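Local coordinates for uncharacterized protein (Bdellovibrio bacteriovorus, PDB 3TM8), which binds two iron ions in an HD-GYP domain and probably belongs to the phosphodiesterases that act on cyclic-di-GMP, at residues Asp104-Ala109 with Met158-Thr163; Lys142-Ile147 with Leu195-Ala200; Ile179-Lys184 with Ile318-Asp323. All coordinates share one frame; numbering follows the deposited sequence.

Interaction 1: Asp104-Ala109 with Met158-Thr163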
ATOM      1  N   ASP A 104       4.648 -19.139 -10.624  1.00 17.32           N
ATOM      2  CA  ASP A 104       5.743 -18.179 -10.507  1.00 17.32           C
ATOM      3  C   ASP A 104       5.449 -17.167  -9.412  1.00 12.81           C
ATOM      4  O   ASP A 104       4.375 -16.554  -9.390  1.00 12.98           O
ATOM      5  CB  ASP A 104       5.962 -17.464 -11.843  1.00 21.84           C
ATOM      6  CG  ASP A 104       6.613 -16.100 -11.685  1.00 26.83           C
ATOM      7  OD1 ASP A 104       6.021 -15.114 -12.165  1.00 28.45           O
ATOM      8  OD2 ASP A 104       7.717 -16.008 -11.101  1.00 28.75           O
ATOM      9  N   ILE A 105       6.407 -16.986  -8.509  1.00 12.11           N
ATOM     10  CA  ILE A 105       6.212 -16.103  -7.365  1.00 11.69           C
ATOM     11  C   ILE A 105       5.940 -14.658  -7.793  1.00 10.30           C
ATOM     12  O   ILE A 105       5.181 -13.954  -7.141  1.00  9.53           O
ATOM     13  CB  ILE A 105       7.402 -16.188  -6.362  1.00 13.35           C
ATOM     14  CG1 ILE A 105       7.059 -15.481  -5.045  1.00 13.28           C
ATOM     15  CG2 ILE A 105       8.682 -15.626  -6.984  1.00 15.60           C
ATOM     16  CD1 ILE A 105       5.914 -16.112  -4.274  1.00 14.12           C
ATOM     17  N   GLN A 106       6.541 -14.221  -8.894  1.00 10.53           N
ATOM     18  CA  GLN A 106       6.297 -12.850  -9.338  1.00 10.15           C
ATOM     19  C   GLN A 106       4.841 -12.648  -9.740  1.00 10.13           C
ATOM     20  O   GLN A 106       4.248 -11.600  -9.462  1.00 10.27           O
ATOM     21  CB  GLN A 106       7.218 -12.427 -10.489  1.00 10.27           C
ATOM     22  CG  GLN A 106       7.102 -10.935 -10.810  1.00 10.96           C
ATOM     23  CD  GLN A 106       7.571 -10.084  -9.646  1.00 10.48           C
ATOM     24  OE1 GLN A 106       8.732 -10.163  -9.252  1.00 12.63           O
ATOM     25  NE2 GLN A 106       6.664  -9.306  -9.060  1.00 10.05           N
ATOM     26  N   THR A 107       4.261 -13.650 -10.392  1.00  9.58           N
ATOM     27  CA  THR A 107       2.871 -13.554 -10.794  1.00  9.88           C
ATOM     28  C   THR A 107       1.953 -13.574  -9.577  1.00  9.04           C
ATOM     29  O   THR A 107       0.995 -12.811  -9.500  1.00  8.01           O
ATOM     30  CB  THR A 107       2.507 -14.652 -11.807  1.00 12.42           C
ATOM     31  OG1 THR A 107       3.365 -14.518 -12.945  1.00 16.52           O
ATOM     32  CG2 THR A 107       1.066 -14.519 -12.255  1.00 14.40           C
ATOM     33  N   ARG A 108       2.257 -14.439  -8.614  1.00  8.50           N
ATOM     34  CA  ARG A 108       1.495 -14.462  -7.370  1.00  8.14           C
ATOM     35  C   ARG A 108       1.576 -13.105  -6.662  1.00  6.50           C
ATOM     36  O   ARG A 108       0.560 -12.571  -6.211  1.00  6.74           O
ATOM     37  CB  ARG A 108       2.010 -15.565  -6.448  1.00  8.20           C
ATOM     38  CG  ARG A 108       1.902 -16.965  -7.045  1.00  8.98           C
ATOM     39  CD  ARG A 108       2.382 -18.035  -6.073  1.00 10.02           C
ATOM     40  NE  ARG A 108       1.619 -17.965  -4.839  1.00  8.57           N
ATOM     41  CZ  ARG A 108       2.037 -18.424  -3.663  1.00  8.52           C
ATOM     42  NH1 ARG A 108       3.217 -19.020  -3.555  1.00 11.10           N
ATOM     43  NH2 ARG A 108       1.264 -18.281  -2.593  1.00  9.36           N
ATOM     44  N   ALA A 109       2.784 -12.550  -6.575  1.00  7.06           N
ATOM     45  CA  ALA A 109       2.998 -11.250  -5.950  1.00  7.11           C
ATOM     46  C   ALA A 109       2.286 -10.134  -6.708  1.00  6.58           C
ATOM     47  O   ALA A 109       1.703  -9.249  -6.090  1.00  6.52           O
ATOM     48  CB  ALA A 109       4.475 -10.958  -5.835  1.00  8.40           C
ATOM     49  N   MET A 158       8.549  -6.243  -3.776  1.00  9.29           N
ATOM     50  CA  MET A 158       9.404  -5.066  -3.877  1.00 11.65           C
ATOM     51  C   MET A 158       9.864  -4.793  -5.316  1.00 12.07           C
ATOM     52  O   MET A 158      10.385  -3.722  -5.600  1.00 13.55           O
ATOM     53  CB  MET A 158      10.583  -5.155  -2.898  1.00 13.95           C
ATOM     54  CG  MET A 158      10.159  -5.136  -1.425  1.00 16.03           C
ATOM     55  SD  MET A 158       9.253  -3.649  -0.897  1.00 17.18           S
ATOM     56  CE  MET A 158      10.515  -2.390  -1.047  1.00 18.94           C
ATOM     57  N   ASN A 159       9.658  -5.754  -6.213  1.00 12.11           N
ATOM     58  CA  ASN A 159       9.921  -5.563  -7.641  1.00 14.15           C
ATOM     59  C   ASN A 159       8.841  -4.755  -8.345  1.00 14.21           C
ATOM     60  O   ASN A 159       9.021  -4.324  -9.486  1.00 16.47           O
ATOM     61  CB  ASN A 159      10.018  -6.909  -8.360  1.00 16.24           C
ATOM     62  CG  ASN A 159      11.339  -7.598  -8.150  1.00 19.13           C
ATOM     63  OD1 ASN A 159      12.357  -6.959  -7.886  1.00 20.25           O
ATOM     64  ND2 ASN A 159      11.333  -8.922  -8.279  1.00 20.81           N
ATOM     65  N   ILE A 160       7.704  -4.575  -7.681  1.00 11.66           N
ATOM     66  CA  ILE A 160       6.579  -3.899  -8.305  1.00 10.88           C
ATOM     67  C   ILE A 160       6.660  -2.404  -7.999  1.00 10.17           C
ATOM     68  O   ILE A 160       6.187  -1.940  -6.963  1.00 10.45           O
ATOM     69  CB  ILE A 160       5.232  -4.483  -7.825  1.00 10.39           C
ATOM     70  CG1 ILE A 160       5.243  -6.018  -7.920  1.00 11.24           C
ATOM     71  CG2 ILE A 160       4.072  -3.897  -8.627  1.00 11.76           C
ATOM     72  CD1 ILE A 160       4.049  -6.680  -7.257  1.00 11.64           C
ATOM     73  N   GLU A 161       7.275  -1.655  -8.906  1.00 11.12           N
ATOM     74  CA  GLU A 161       7.537  -0.245  -8.676  1.00 12.44           C
ATOM     75  C   GLU A 161       6.249   0.567  -8.597  1.00 10.09           C
ATOM     76  O   GLU A 161       5.291   0.313  -9.325  1.00 11.10           O
ATOM     77  CB  GLU A 161       8.448   0.304  -9.779  1.00 15.57           C
ATOM     78  CG  GLU A 161       8.841   1.764  -9.588  1.00 21.60           C
ATOM     79  CD  GLU A 161       9.800   2.270 -10.651  1.00 26.47           C
ATOM     80  OE1 GLU A 161      10.268   1.458 -11.479  1.00 28.35           O
ATOM     81  OE2 GLU A 161      10.086   3.487 -10.654  1.00 28.60           O
ATOM     82  N   ASN A 162       6.238   1.561  -7.717  1.00 10.16           N
ATOM     83  CA  ASN A 162       5.096   2.454  -7.583  1.00  8.79           C
ATOM     84  C   ASN A 162       5.228   3.597  -8.593  1.00 10.08           C
ATOM     85  O   ASN A 162       5.515   4.738  -8.227  1.00 10.56           O
ATOM     86  CB  ASN A 162       5.031   2.973  -6.141  1.00  7.76           C
ATOM     87  CG  ASN A 162       3.741   3.718  -5.829  1.00  6.82           C
ATOM     88  OD1 ASN A 162       2.914   3.975  -6.712  1.00  7.10           O
ATOM     89  ND2 ASN A 162       3.568   4.085  -4.563  1.00  6.87           N
ATOM     90  N   THR A 163       5.021   3.273  -9.868  1.00 13.13           N
ATOM     91  CA  THR A 163       5.286   4.208 -10.962  1.00 14.97           C
ATOM     92  C   THR A 163       4.435   5.478 -10.903  1.00 12.94           C
ATOM     93  O   THR A 163       4.886   6.565 -11.277  1.00 14.51           O
ATOM     94  CB  THR A 163       5.132   3.525 -12.359  1.00 16.47           C
ATOM     95  OG1 THR A 163       3.751   3.224 -12.625  1.00 19.56           O
ATOM     96  CG2 THR A 163       5.954   2.248 -12.427  1.00 17.70           C
TER
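Gln106 extends its CG anti to the backbone N (chi1 -172°) and then bends at chi2, a course that carries its amide across to Asn159 and Ile160. The CB of Asn159 already points at the helix, its CG lies beside its own backbone N, and from there the amide turns ND2 to Gln106 OE1. The bond from Asn159 ND2 to Gln106 OE1 is 3.0 Å long and nearly straight at the hydrogen; the oxygen sits in the plane of the donor amide, while the donor is tilted 19° from the acceptor's carbonyl plane. The two amide planes stand 43° apart.

On its other branch Gln106 NE2 passes alongside Ile160 CG1 at 3.8 Å and donates to Ala156 O and Asp110 OD1, so both ends of the amide are held and its flip is fixed. Deeper in, Ile160 CD1 rests against Ala109 O at 3.7 Å.

The start of the helix is set by Asp104, whose OD1 accepts from Thr107 N (2.9 Å) and Thr107 OG1 (2.8 Å), and whose OD2 accepts from Gln106 N. This side-chain N-cap begins helix 105-125, and its first turn is pinned by an amide-amide bond to the loop leading from helix 153-158 into helix 167-185, the helix that carries the iron ligand His170.

Interaction 2: Lys142-Ile147 with Leu195-Ala200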
ATOM      1  N   LYS A 142      -3.993 -12.611   5.601  1.00  7.05           N
ATOM      2  CA  LYS A 142      -3.561 -13.492   4.520  1.00  7.11           C
ATOM      3  C   LYS A 142      -2.237 -13.010   3.938  1.00  6.15           C
ATOM      4  O   LYS A 142      -1.387 -13.808   3.561  1.00  6.74           O
ATOM      5  CB  LYS A 142      -4.625 -13.578   3.421  1.00  9.03           C
ATOM      6  CG  LYS A 142      -5.922 -14.216   3.891  1.00 11.79           C
ATOM      7  CD  LYS A 142      -7.012 -14.134   2.825  1.00 16.30           C
ATOM      8  CE  LYS A 142      -6.614 -14.851   1.545  1.00 21.31           C
ATOM      9  NZ  LYS A 142      -6.607 -16.334   1.681  1.00 24.10           N
ATOM     10  N   TYR A 143      -2.067 -11.695   3.875  1.00  6.23           N
ATOM     11  CA  TYR A 143      -0.845 -11.097   3.358  1.00  6.57           C
ATOM     12  C   TYR A 143       0.354 -11.400   4.257  1.00  6.44           C
ATOM     13  O   TYR A 143       1.425 -11.782   3.772  1.00  6.76           O
ATOM     14  CB  TYR A 143      -1.025  -9.587   3.163  1.00  6.63           C
ATOM     15  CG  TYR A 143       0.095  -8.970   2.368  1.00  5.79           C
ATOM     16  CD1 TYR A 143       0.417  -9.446   1.101  1.00  7.01           C
ATOM     17  CD2 TYR A 143       0.831  -7.901   2.868  1.00  6.81           C
ATOM     18  CE1 TYR A 143       1.439  -8.899   0.370  1.00  7.18           C
ATOM     19  CE2 TYR A 143       1.861  -7.344   2.134  1.00  7.74           C
ATOM     20  CZ  TYR A 143       2.158  -7.849   0.887  1.00  6.54           C
ATOM     21  OH  TYR A 143       3.172  -7.333   0.129  1.00  7.78           O
ATOM     22  N   VAL A 144       0.178 -11.248   5.563  1.00  6.35           N
ATOM     23  CA  VAL A 144       1.247 -11.622   6.492  1.00  6.98           C
ATOM     24  C   VAL A 144       1.667 -13.068   6.218  1.00  6.34           C
ATOM     25  O   VAL A 144       2.860 -13.381   6.121  1.00  7.07           O
ATOM     26  CB  VAL A 144       0.828 -11.482   7.978  1.00  7.85           C
ATOM     27  CG1 VAL A 144       1.891 -12.096   8.908  1.00  9.16           C
ATOM     28  CG2 VAL A 144       0.588 -10.024   8.331  1.00  8.51           C
ATOM     29  N   ASN A 145       0.688 -13.957   6.082  1.00  7.19           N
ATOM     30  CA  ASN A 145       1.008 -15.356   5.849  1.00  7.64           C
ATOM     31  C   ASN A 145       1.737 -15.579   4.532  1.00  6.93           C
ATOM     32  O   ASN A 145       2.659 -16.389   4.462  1.00  9.09           O
ATOM     33  CB  ASN A 145      -0.235 -16.236   5.946  1.00  7.90           C
ATOM     34  CG  ASN A 145       0.093 -17.698   5.784  1.00  9.65           C
ATOM     35  OD1 ASN A 145       0.878 -18.249   6.555  1.00 11.05           O
ATOM     36  ND2 ASN A 145      -0.497 -18.336   4.781  1.00 10.82           N
ATOM     37  N   PHE A 146       1.326 -14.861   3.490  1.00  7.52           N
ATOM     38  CA  PHE A 146       1.991 -14.956   2.199  1.00  6.80           C
ATOM     39  C   PHE A 146       3.462 -14.548   2.299  1.00  7.15           C
ATOM     40  O   PHE A 146       4.352 -15.258   1.819  1.00  8.03           O
ATOM     41  CB  PHE A 146       1.248 -14.085   1.182  1.00  6.99           C
ATOM     42  CG  PHE A 146       1.946 -13.946  -0.157  1.00  7.16           C
ATOM     43  CD1 PHE A 146       2.097 -15.037  -1.005  1.00  8.24           C
ATOM     44  CD2 PHE A 146       2.433 -12.711  -0.575  1.00  8.01           C
ATOM     45  CE1 PHE A 146       2.730 -14.904  -2.240  1.00  9.04           C
ATOM     46  CE2 PHE A 146       3.064 -12.571  -1.803  1.00  7.89           C
ATOM     47  CZ  PHE A 146       3.210 -13.669  -2.640  1.00  8.88           C
ATOM     48  N   ILE A 147       3.719 -13.402   2.923  1.00  7.57           N
ATOM     49  CA  ILE A 147       5.082 -12.908   3.059  1.00  8.22           C
ATOM     50  C   ILE A 147       5.927 -13.836   3.949  1.00  8.37           C
ATOM     51  O   ILE A 147       7.097 -14.098   3.656  1.00 10.00           O
ATOM     52  CB  ILE A 147       5.103 -11.474   3.617  1.00  8.05           C
ATOM     53  CG1 ILE A 147       4.403 -10.501   2.651  1.00  8.26           C
ATOM     54  CG2 ILE A 147       6.541 -11.034   3.915  1.00  9.85           C
ATOM     55  CD1 ILE A 147       5.077 -10.353   1.303  1.00  8.97           C
ATOM     56  N   LEU A 195      -2.648  -6.373  12.640  1.00  7.45           N
ATOM     57  CA  LEU A 195      -3.030  -4.977  12.835  1.00  7.84           C
ATOM     58  C   LEU A 195      -1.950  -4.002  12.361  1.00  6.33           C
ATOM     59  O   LEU A 195      -2.269  -2.934  11.842  1.00  7.34           O
ATOM     60  CB  LEU A 195      -3.411  -4.712  14.293  1.00 10.40           C
ATOM     61  CG  LEU A 195      -4.672  -5.458  14.750  1.00 12.89           C
ATOM     62  CD1 LEU A 195      -5.001  -5.117  16.192  1.00 15.06           C
ATOM     63  CD2 LEU A 195      -5.857  -5.152  13.824  1.00 15.00           C
ATOM     64  N   LEU A 196      -0.685  -4.382  12.521  1.00  6.94           N
ATOM     65  CA  LEU A 196       0.442  -3.627  11.987  1.00  7.65           C
ATOM     66  C   LEU A 196       0.318  -3.510  10.472  1.00  6.99           C
ATOM     67  O   LEU A 196       0.478  -2.431   9.900  1.00  7.46           O
ATOM     68  CB  LEU A 196       1.756  -4.322  12.359  1.00  9.38           C
ATOM     69  CG  LEU A 196       3.030  -3.832  11.668  1.00 10.81           C
ATOM     70  CD1 LEU A 196       3.351  -2.406  12.078  1.00 11.10           C
ATOM     71  CD2 LEU A 196       4.202  -4.764  11.963  1.00 12.15           C
ATOM     72  N   THR A 197       0.031  -4.639   9.831  1.00  5.98           N
ATOM     73  CA  THR A 197      -0.087  -4.692   8.382  1.00  6.13           C
ATOM     74  C   THR A 197      -1.265  -3.842   7.909  1.00  5.38           C
ATOM     75  O   THR A 197      -1.149  -3.049   6.962  1.00  5.60           O
ATOM     76  CB  THR A 197      -0.236  -6.147   7.913  1.00  7.73           C
ATOM     77  OG1 THR A 197       0.933  -6.873   8.312  1.00  8.70           O
ATOM     78  CG2 THR A 197      -0.403  -6.232   6.399  1.00  8.77           C
ATOM     79  N   LEU A 198      -2.403  -3.999   8.578  1.00  5.51           N
ATOM     80  CA  LEU A 198      -3.591  -3.225   8.237  1.00  6.18           C
ATOM     81  C   LEU A 198      -3.366  -1.719   8.412  1.00  5.78           C
ATOM     82  O   LEU A 198      -3.726  -0.912   7.541  1.00  5.84           O
ATOM     83  CB  LEU A 198      -4.781  -3.698   9.072  1.00  7.15           C
ATOM     84  CG  LEU A 198      -6.119  -3.010   8.831  1.00  7.44           C
ATOM     85  CD1 LEU A 198      -6.550  -3.122   7.364  1.00  7.06           C
ATOM     86  CD2 LEU A 198      -7.175  -3.599   9.773  1.00  7.62           C
ATOM     87  N   GLY A 199      -2.786  -1.334   9.545  1.00  5.52           N
ATOM     88  CA  GLY A 199      -2.495   0.063   9.790  1.00  5.65           C
ATOM     89  C   GLY A 199      -1.525   0.618   8.770  1.00  5.90           C
ATOM     90  O   GLY A 199      -1.722   1.725   8.248  1.00  5.95           O
ATOM     91  N   ALA A 200      -0.490  -0.155   8.446  1.00  5.42           N
ATOM     92  CA  ALA A 200       0.454   0.267   7.415  1.00  5.88           C
ATOM     93  C   ALA A 200      -0.232   0.440   6.058  1.00  5.77           C
ATOM     94  O   ALA A 200       0.002   1.403   5.340  1.00  6.44           O
ATOM     95  CB  ALA A 200       1.621  -0.707   7.330  1.00  6.20           C
TER
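Helix 130-149 packs here against helix 190-202, the helix that runs toward the iron ligands His203 and Asp204 of the HD motif. The contact is small and fully buried, and three side chains make it. Thr197 reaches across from the second helix with both of its branches, one to each of two successive residues of the first. Its CA lies 7.3 Å from the CA of Val144, and within the two segments the helices come closest at this pair.

Val144 sends CG2 to the hydroxyl: CG2 and Thr197 OG1 are 3.2 Å apart, a snug approach, and Thr197 CB is the next atom met, at 4.0 Å. With the hydroxyl at chi1 -61°, beside the backbone N, the methyl CG2 of Thr197 is left anti to that N, on the side of Tyr143, where it touches CD2 at 4.1 Å. That methyl comes in at the edge of the ring, near its plane, with the two side chains crossing at about a right angle. One face of the ring is taken up within its own helix by Ile147 CG1, 3.9 Å above the plane and offset toward the rim. Ile179 of helix 167-185 also touches both Tyr143 and Thr197, filling the corner where the three helices meet.

Both hydroxyls find their partners outside the two segments. Tyr143 OH is hydrogen-bonded to Thr176 OG1, and Thr197 OG1 donates back to Thr193 O in the preceding turn of its helix. The threonine proton goes to that carbonyl, while the oxygen packs against Val144 CG2 without a polar partner from segment 142-147; cohesion here is van der Waals contact.

Interaction 3: Ile179-Lys184 with Ile318-Asp323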
ATOM      1  N   ILE A 179       6.067  -5.790   7.882  1.00  7.71           N
ATOM      2  CA  ILE A 179       6.026  -7.215   8.225  1.00  8.66           C
ATOM      3  C   ILE A 179       7.445  -7.751   8.395  1.00  8.13           C
ATOM      4  O   ILE A 179       7.760  -8.439   9.377  1.00  8.84           O
ATOM      5  CB  ILE A 179       5.299  -8.047   7.137  1.00  8.71           C
ATOM      6  CG1 ILE A 179       3.800  -7.737   7.138  1.00  8.48           C
ATOM      7  CG2 ILE A 179       5.548  -9.550   7.354  1.00  9.29           C
ATOM      8  CD1 ILE A 179       3.087  -8.135   5.850  1.00  9.29           C
ATOM      9  N   ALA A 180       8.314  -7.422   7.447  1.00  8.05           N
ATOM     10  CA  ALA A 180       9.694  -7.883   7.509  1.00  8.69           C
ATOM     11  C   ALA A 180      10.419  -7.308   8.725  1.00  9.57           C
ATOM     12  O   ALA A 180      11.178  -8.016   9.386  1.00  9.87           O
ATOM     13  CB  ALA A 180      10.441  -7.540   6.225  1.00  9.29           C
ATOM     14  N   LEU A 181      10.181  -6.035   9.029  1.00  8.82           N
ATOM     15  CA  LEU A 181      10.806  -5.398  10.187  1.00  8.75           C
ATOM     16  C   LEU A 181      10.330  -6.053  11.486  1.00  8.73           C
ATOM     17  O   LEU A 181      11.121  -6.325  12.396  1.00  9.95           O
ATOM     18  CB  LEU A 181      10.525  -3.892  10.186  1.00  8.94           C
ATOM     19  CG  LEU A 181      11.050  -3.089  11.377  1.00  9.51           C
ATOM     20  CD1 LEU A 181      12.549  -3.282  11.550  1.00 10.63           C
ATOM     21  CD2 LEU A 181      10.728  -1.629  11.152  1.00 10.37           C
ATOM     22  N   ALA A 182       9.032  -6.319  11.568  1.00  8.42           N
ATOM     23  CA  ALA A 182       8.465  -6.978  12.739  1.00 10.02           C
ATOM     24  C   ALA A 182       9.134  -8.329  12.979  1.00 11.27           C
ATOM     25  O   ALA A 182       9.472  -8.671  14.119  1.00 12.56           O
ATOM     26  CB  ALA A 182       6.958  -7.145  12.566  1.00 11.85           C
ATOM     27  N   GLN A 183       9.331  -9.092  11.908  1.00 12.00           N
ATOM     28  CA  GLN A 183      10.033 -10.364  12.008  1.00 13.62           C
ATOM     29  C   GLN A 183      11.438 -10.182  12.578  1.00 13.06           C
ATOM     30  O   GLN A 183      11.856 -10.942  13.444  1.00 14.55           O
ATOM     31  CB  GLN A 183      10.111 -11.063  10.649  1.00 16.92           C
ATOM     32  CG  GLN A 183      10.808 -12.418  10.707  1.00 22.08           C
ATOM     33  CD  GLN A 183      10.850 -13.129   9.363  1.00 26.40           C
ATOM     34  OE1 GLN A 183      10.859 -12.495   8.306  1.00 28.47           O
ATOM     35  NE2 GLN A 183      10.870 -14.459   9.401  1.00 28.40           N
ATOM     36  N   LYS A 184      12.171  -9.181  12.088  1.00 12.82           N
ATOM     37  CA  LYS A 184      13.536  -8.935  12.556  1.00 12.93           C
ATOM     38  C   LYS A 184      13.588  -8.547  14.033  1.00 13.86           C
ATOM     39  O   LYS A 184      14.554  -8.855  14.738  1.00 15.75           O
ATOM     40  CB  LYS A 184      14.196  -7.835  11.729  1.00 14.45           C
ATOM     41  CG  LYS A 184      14.406  -8.175  10.276  1.00 18.87           C
ATOM     42  CD  LYS A 184      15.562  -9.116  10.086  1.00 22.41           C
ATOM     43  CE  LYS A 184      16.025  -9.081   8.641  1.00 25.36           C
ATOM     44  NZ  LYS A 184      17.336  -9.755   8.492  1.00 26.91           N
ATOM     45  N   ILE A 318      16.317   1.255  11.288  1.00  8.78           N
ATOM     46  CA  ILE A 318      16.944   1.674  10.044  0.50  9.52           C
ATOM     47  C   ILE A 318      17.927   0.615   9.549  1.00  9.07           C
ATOM     48  O   ILE A 318      17.963   0.311   8.361  1.00 10.70           O
ATOM     49  CB  ILE A 318      17.602   3.057  10.174  0.50 12.05           C
ATOM     50  CG1 ILE A 318      16.528   4.093  10.500  0.50 13.22           C
ATOM     51  CG2 ILE A 318      18.324   3.431   8.891  0.50 13.90           C
ATOM     52  CD1 ILE A 318      15.275   3.949   9.642  0.50 14.73           C
ATOM     53  N   GLN A 319      18.691   0.031  10.462  1.00  8.99           N
ATOM     54  CA  GLN A 319      19.610  -1.043  10.099  1.00  9.77           C
ATOM     55  C   GLN A 319      18.868  -2.269   9.560  1.00  9.98           C
ATOM     56  O   GLN A 319      19.254  -2.837   8.539  1.00 10.14           O
ATOM     57  CB  GLN A 319      20.476  -1.433  11.298  1.00 11.51           C
ATOM     58  CG  GLN A 319      21.370  -0.296  11.779  1.00 12.81           C
ATOM     59  CD  GLN A 319      22.218  -0.653  12.986  1.00 14.59           C
ATOM     60  OE1 GLN A 319      23.343  -0.182  13.107  1.00 16.38           O
ATOM     61  NE2 GLN A 319      21.676  -1.463  13.895  1.00 15.02           N
ATOM     62  N   HIS A 320      17.804  -2.678  10.244  1.00  9.44           N
ATOM     63  CA  HIS A 320      17.024  -3.819   9.773  1.00  9.50           C
ATOM     64  C   HIS A 320      16.428  -3.533   8.390  1.00  8.61           C
ATOM     65  O   HIS A 320      16.435  -4.403   7.518  1.00  9.25           O
ATOM     66  CB  HIS A 320      15.906  -4.178  10.756  1.00 10.58           C
ATOM     67  CG  HIS A 320      16.362  -4.936  11.968  1.00 11.00           C
ATOM     68  ND1 HIS A 320      17.308  -5.939  11.919  1.00 13.14           N
ATOM     69  CD2 HIS A 320      15.967  -4.855  13.259  1.00 11.82           C
ATOM     70  CE1 HIS A 320      17.483  -6.436  13.131  1.00 13.43           C
ATOM     71  NE2 HIS A 320      16.679  -5.797  13.961  1.00 12.27           N
ATOM     72  N   LEU A 321      15.887  -2.329   8.196  1.00  8.11           N
ATOM     73  CA  LEU A 321      15.275  -1.963   6.920  1.00  8.09           C
ATOM     74  C   LEU A 321      16.313  -1.942   5.813  1.00  8.21           C
ATOM     75  O   LEU A 321      16.054  -2.396   4.695  1.00  9.46           O
ATOM     76  CB  LEU A 321      14.536  -0.627   7.028  1.00  8.43           C
ATOM     77  CG  LEU A 321      13.215  -0.734   7.796  1.00  8.87           C
ATOM     78  CD1 LEU A 321      12.736   0.617   8.324  1.00  9.52           C
ATOM     79  CD2 LEU A 321      12.129  -1.412   6.950  1.00 10.10           C
ATOM     80  N   ASN A 322      17.495  -1.423   6.119  1.00  8.42           N
ATOM     81  CA  ASN A 322      18.592  -1.483   5.162  1.00 10.04           C
ATOM     82  C   ASN A 322      18.873  -2.927   4.745  1.00 11.01           C
ATOM     83  O   ASN A 322      18.989  -3.223   3.551  1.00 12.66           O
ATOM     84  CB  ASN A 322      19.840  -0.810   5.726  1.00  9.59           C
ATOM     85  CG  ASN A 322      20.991  -0.810   4.747  1.00 10.36           C
ATOM     86  OD1 ASN A 322      20.904  -0.212   3.675  1.00 11.64           O
ATOM     87  ND2 ASN A 322      22.088  -1.463   5.118  1.00 10.72           N
ATOM     88  N   ASP A 323      18.932  -3.828   5.723  1.00 11.19           N
ATOM     89  CA  ASP A 323      19.168  -5.246   5.446  1.00 12.39           C
ATOM     90  C   ASP A 323      18.037  -5.865   4.621  1.00 12.95           C
ATOM     91  O   ASP A 323      18.282  -6.631   3.691  1.00 14.65           O
ATOM     92  CB  ASP A 323      19.362  -6.043   6.741  1.00 15.84           C
ATOM     93  CG  ASP A 323      20.653  -5.704   7.454  1.00 20.11           C
ATOM     94  OD1 ASP A 323      21.534  -5.068   6.837  1.00 21.28           O
ATOM     95  OD2 ASP A 323      20.791  -6.096   8.633  1.00 21.58           O
TER
HETATM   96  O   HOH W   1      18.925  -7.243  10.116  1.00 22.51           O
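Lys184 lays its CB over the centre of the His320 ring, a CH-pi contact that joins helix 167-185 to helix 315-325 in the all-helical HD domain region. The CB stands 3.6 Å from the ring centroid and only 8° off the normal, so it is squarely over the face. Beside it, Leu181 CD1 meets His320 CB at 3.6 Å and reaches the ring obliquely, while its other methyl, CD2, packs on Leu321 CD1 at 4.1 Å. The short helical segments cross at 119°, with their axes 9.7 Å apart at closest approach.

Outward from this layer, Leu280 of helix 276-293 backs Leu181, and Ser283 and Met287 of the same helix back Leu321, which places the apolar side of the contact next to the helix bearing the iron ligand Asn285.

On the polar side, the bend of Lys184 at chi2 (-76°) leads the chain past His320 ND1, and its NZ forms a salt bridge with the C-terminal carboxylate of Leu328. A water lies in the plane of the His320 ring, at its edge: it is 2.8 Å from His320 ND1, is held weakly by Lys184 NZ, and donates to Asp323 OD2 at 2.6 Å.

Helix 167-185 ties the three contacts together. The loop of interaction 1 leads into it, its Ile179 wedges against both partners of interaction 2, and its end supplies one side of interaction 3. Interactions 1 and 2 have centres about 16 Å apart and touch through Phe146, which packs on Ile105, Arg108 and Ala109; interactions 2 and 3, centres about 15 Å apart, touch through Ile179 and Ala182. Interactions 1 and 3, centres about 19 Å apart, do not meet. Along the chain the segments of 1 and 2 alternate, as do those of 2 and 3, so the contacts interlock helices 105-125 and 130-149 with those around the di-iron site and with C-terminal helix 315-325.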